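Long-range contact in ebony (Drosophila melanogaster, PDB 6DYM), which probably joins beta-alanine to amines as a nonribosomal peptide synthetase, this chain being its C-terminal domain for peptide-bond formation: residues V7-E12 with S61-D66. Numbering follows the deposited sequence.
Sequences VPLRLE and SFVVYD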
ATOM      1  N   VAL A   7     -16.800  -0.071   3.016  1.00 24.75           N
ATOM      2  CA  VAL A   7     -17.396  -1.303   3.525  1.00 26.90           C
ATOM      3  C   VAL A   7     -16.279  -2.232   3.990  1.00 25.13           C
ATOM      4  O   VAL A   7     -15.314  -2.448   3.243  1.00 22.57           O
ATOM      5  CB  VAL A   7     -18.271  -1.968   2.451  1.00 30.83           C
ATOM      6  CG1 VAL A   7     -18.625  -3.389   2.846  1.00 30.71           C
ATOM      7  CG2 VAL A   7     -19.527  -1.139   2.206  1.00 31.11           C
ATOM      8  N   PRO A   8     -16.357  -2.797   5.199  1.00 32.34           N
ATOM      9  CA  PRO A   8     -15.311  -3.730   5.639  1.00 27.47           C
ATOM     10  C   PRO A   8     -15.138  -4.877   4.655  1.00 27.73           C
ATOM     11  O   PRO A   8     -16.087  -5.330   4.012  1.00 25.19           O
ATOM     12  CB  PRO A   8     -15.821  -4.229   6.997  1.00 29.56           C
ATOM     13  CG  PRO A   8     -16.715  -3.147   7.483  1.00 37.31           C
ATOM     14  CD  PRO A   8     -17.358  -2.552   6.253  1.00 28.57           C
ATOM     15  N   LEU A   9     -13.893  -5.330   4.542  1.00 20.82           N
ATOM     16  CA  LEU A   9     -13.544  -6.404   3.626  1.00 27.61           C
ATOM     17  C   LEU A   9     -14.283  -7.687   3.990  1.00 30.44           C
ATOM     18  O   LEU A   9     -14.326  -8.083   5.159  1.00 33.21           O
ATOM     19  CB  LEU A   9     -12.033  -6.632   3.669  1.00 25.65           C
ATOM     20  CG  LEU A   9     -11.341  -7.151   2.414  1.00 38.04           C
ATOM     21  CD1 LEU A   9     -11.477  -6.159   1.276  1.00 34.16           C
ATOM     22  CD2 LEU A   9      -9.881  -7.428   2.717  1.00 24.49           C
ATOM     23  N   ARG A  10     -14.864  -8.336   2.981  1.00 33.43           N
ATOM     24  CA  ARG A  10     -15.533  -9.619   3.136  1.00 37.00           C
ATOM     25  C   ARG A  10     -14.807 -10.681   2.322  1.00 36.04           C
ATOM     26  O   ARG A  10     -14.046 -10.373   1.399  1.00 33.64           O
ATOM     27  CB  ARG A  10     -16.996  -9.554   2.684  1.00 31.50           C
ATOM     28  CG  ARG A  10     -17.893  -8.695   3.543  1.00 39.97           C
ATOM     29  CD  ARG A  10     -19.325  -8.748   3.036  1.00 47.70           C
ATOM     30  NE  ARG A  10     -19.940  -7.423   2.996  1.00 61.06           N
ATOM     31  CZ  ARG A  10     -20.382  -6.832   1.888  1.00 56.60           C
ATOM     32  NH1 ARG A  10     -20.283  -7.447   0.716  1.00 48.84           N
ATOM     33  NH2 ARG A  10     -20.930  -5.626   1.952  1.00 60.96           N
ATOM     34  N   LEU A  11     -15.068 -11.947   2.660  1.00 37.87           N
ATOM     35  CA  LEU A  11     -14.391 -13.047   1.977  1.00 39.73           C
ATOM     36  C   LEU A  11     -14.695 -13.050   0.483  1.00 34.28           C
ATOM     37  O   LEU A  11     -13.816 -13.341  -0.337  1.00 37.19           O
ATOM     38  CB  LEU A  11     -14.794 -14.380   2.609  1.00 33.45           C
ATOM     39  CG  LEU A  11     -14.059 -14.792   3.887  1.00 36.65           C
ATOM     40  CD1 LEU A  11     -14.412 -16.224   4.266  1.00 38.35           C
ATOM     41  CD2 LEU A  11     -12.553 -14.638   3.741  1.00 36.33           C
ATOM     42  N   GLU A  12     -15.925 -12.710   0.107  1.00 30.66           N
ATOM     43  CA  GLU A  12     -16.347 -12.766  -1.288  1.00 35.84           C
ATOM     44  C   GLU A  12     -15.837 -11.601  -2.128  1.00 39.89           C
ATOM     45  O   GLU A  12     -16.126 -11.558  -3.331  1.00 36.45           O
ATOM     46  CB  GLU A  12     -17.874 -12.834  -1.360  1.00 35.32           C
ATOM     47  CG  GLU A  12     -18.577 -11.505  -1.136  1.00 43.61           C
ATOM     48  CD  GLU A  12     -19.200 -11.414   0.244  1.00 54.47           C
ATOM     49  OE1 GLU A  12     -18.753 -12.158   1.149  1.00 56.03           O
ATOM     50  OE2 GLU A  12     -20.137 -10.605   0.425  1.00 50.37           O
ATOM     51  N   SER A  61      -9.120  -3.723   6.883  1.00 21.85           N
ATOM     52  CA  SER A  61      -9.148  -3.318   5.489  1.00 22.73           C
ATOM     53  C   SER A  61     -10.586  -3.076   5.051  1.00 27.70           C
ATOM     54  O   SER A  61     -11.538  -3.480   5.724  1.00 22.76           O
ATOM     55  CB  SER A  61      -8.489  -4.381   4.606  1.00 25.11           C
ATOM     56  OG  SER A  61      -7.219  -4.746   5.122  1.00 24.00           O
ATOM     57  N   PHE A  62     -10.740  -2.403   3.911  1.00 22.97           N
ATOM     58  CA  PHE A  62     -12.074  -2.087   3.419  1.00 24.32           C
ATOM     59  C   PHE A  62     -12.044  -1.919   1.907  1.00 26.67           C
ATOM     60  O   PHE A  62     -10.982  -1.785   1.294  1.00 21.65           O
ATOM     61  CB  PHE A  62     -12.649  -0.829   4.095  1.00 22.21           C
ATOM     62  CG  PHE A  62     -11.823   0.425   3.900  1.00 23.38           C
ATOM     63  CD1 PHE A  62     -11.967   1.201   2.759  1.00 23.96           C
ATOM     64  CD2 PHE A  62     -10.935   0.844   4.878  1.00 23.32           C
ATOM     65  CE1 PHE A  62     -11.222   2.353   2.585  1.00 20.35           C
ATOM     66  CE2 PHE A  62     -10.190   1.997   4.714  1.00 26.10           C
ATOM     67  CZ  PHE A  62     -10.337   2.756   3.565  1.00 26.61           C
ATOM     68  N   VAL A  63     -13.235  -1.951   1.315  1.00 24.34           N
ATOM     69  CA  VAL A  63     -13.435  -1.618  -0.087  1.00 24.33           C
ATOM     70  C   VAL A  63     -14.285  -0.353  -0.157  1.00 27.72           C
ATOM     71  O   VAL A  63     -15.005   0.000   0.782  1.00 23.13           O
ATOM     72  CB  VAL A  63     -14.099  -2.769  -0.876  1.00 27.24           C
ATOM     73  CG1 VAL A  63     -13.157  -3.954  -1.000  1.00 23.99           C
ATOM     74  CG2 VAL A  63     -15.402  -3.196  -0.203  1.00 20.33           C
ATOM     75  N   VAL A  64     -14.199   0.338  -1.288  1.00 22.90           N
ATOM     76  CA  VAL A  64     -14.978   1.548  -1.521  1.00 22.03           C
ATOM     77  C   VAL A  64     -15.972   1.260  -2.635  1.00 24.37           C
ATOM     78  O   VAL A  64     -15.579   0.872  -3.743  1.00 25.51           O
ATOM     79  CB  VAL A  64     -14.089   2.749  -1.876  1.00 28.06           C
ATOM     80  CG1 VAL A  64     -14.954   3.960  -2.217  1.00 26.11           C
ATOM     81  CG2 VAL A  64     -13.161   3.066  -0.724  1.00 26.48           C
ATOM     82  N   TYR A  65     -17.253   1.457  -2.341  1.00 27.42           N
ATOM     83  CA  TYR A  65     -18.323   1.297  -3.312  1.00 33.11           C
ATOM     84  C   TYR A  65     -18.681   2.645  -3.923  1.00 29.81           C
ATOM     85  O   TYR A  65     -18.747   3.658  -3.220  1.00 27.34           O
ATOM     86  CB  TYR A  65     -19.565   0.687  -2.652  1.00 31.02           C
ATOM     87  CG  TYR A  65     -19.527  -0.825  -2.513  1.00 36.74           C
ATOM     88  CD1 TYR A  65     -19.995  -1.651  -3.530  1.00 35.76           C
ATOM     89  CD2 TYR A  65     -19.034  -1.423  -1.359  1.00 29.72           C
ATOM     90  CE1 TYR A  65     -19.964  -3.031  -3.406  1.00 34.50           C
ATOM     91  CE2 TYR A  65     -18.998  -2.803  -1.225  1.00 28.47           C
ATOM     92  CZ  TYR A  65     -19.464  -3.601  -2.251  1.00 36.26           C
ATOM     93  OH  TYR A  65     -19.433  -4.973  -2.125  1.00 33.81           O
ATOM     94  N   ASP A  66     -18.895   2.657  -5.236  1.00 29.32           N
ATOM     95  CA  ASP A  66     -19.650   3.728  -5.884  1.00 30.52           C
ATOM     96  C   ASP A  66     -21.113   3.454  -5.562  1.00 34.53           C
ATOM     97  O   ASP A  66     -21.712   2.526  -6.107  1.00 31.36           O
ATOM     98  CB  ASP A  66     -19.386   3.746  -7.388  1.00 31.40           C
ATOM     99  CG  ASP A  66     -20.110   4.889  -8.118  1.00 39.31           C
ATOM    100  OD1 ASP A  66     -21.082   5.466  -7.584  1.00 31.20           O
ATOM    101  OD2 ASP A  66     -19.703   5.199  -9.256  1.00 33.56           O
TER
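Val7 and Val63 form an antiparallel hydrogen-bonded pair through two nearly straight bonds, Val7 N to Val63 O and Val63 N to Val7 O, both 2.9 Å; beyond Pro8 the chain leaves the sheet, and its last backbone hydrogen bond to 61-66 is the longer Leu9 N to Ser61 O bond (3.2 Å), the donor lying 42° out of the carbonyl plane. Val7 and Val63 share a sheet face with Tyr65, whose ring is met obliquely by Val7, Val7 CG2 lying 3.6 Å from Tyr65 CD2. Leu9, with CG anti to its own N (chi1 -150°), sends CD1 to within 3.6 Å of Val63 CG1 and sets CD2 3.8 Å from Ser61 CB, while Trp52 and Leu55 of helix 41-58 also touch it. Strand order 1-2-3-4-5-7-6 fits the GNAT acetyltransferase fold, in which 4-8 is the edge strand and 62-66 its inner neighbour. The Phe62 ring instead lies against Glu146 and Val147 of helix 133-153. Arg10 NH1, 3.9 Å from Tyr65 OH, is salt-bridged to Glu12 OE2, and the hydroxyl is hydrogen-bonded to His13 NE2. Replacing Tyr65 by an alanine would probably deprive His13 of this partner and open a gap beside Val7 CG2.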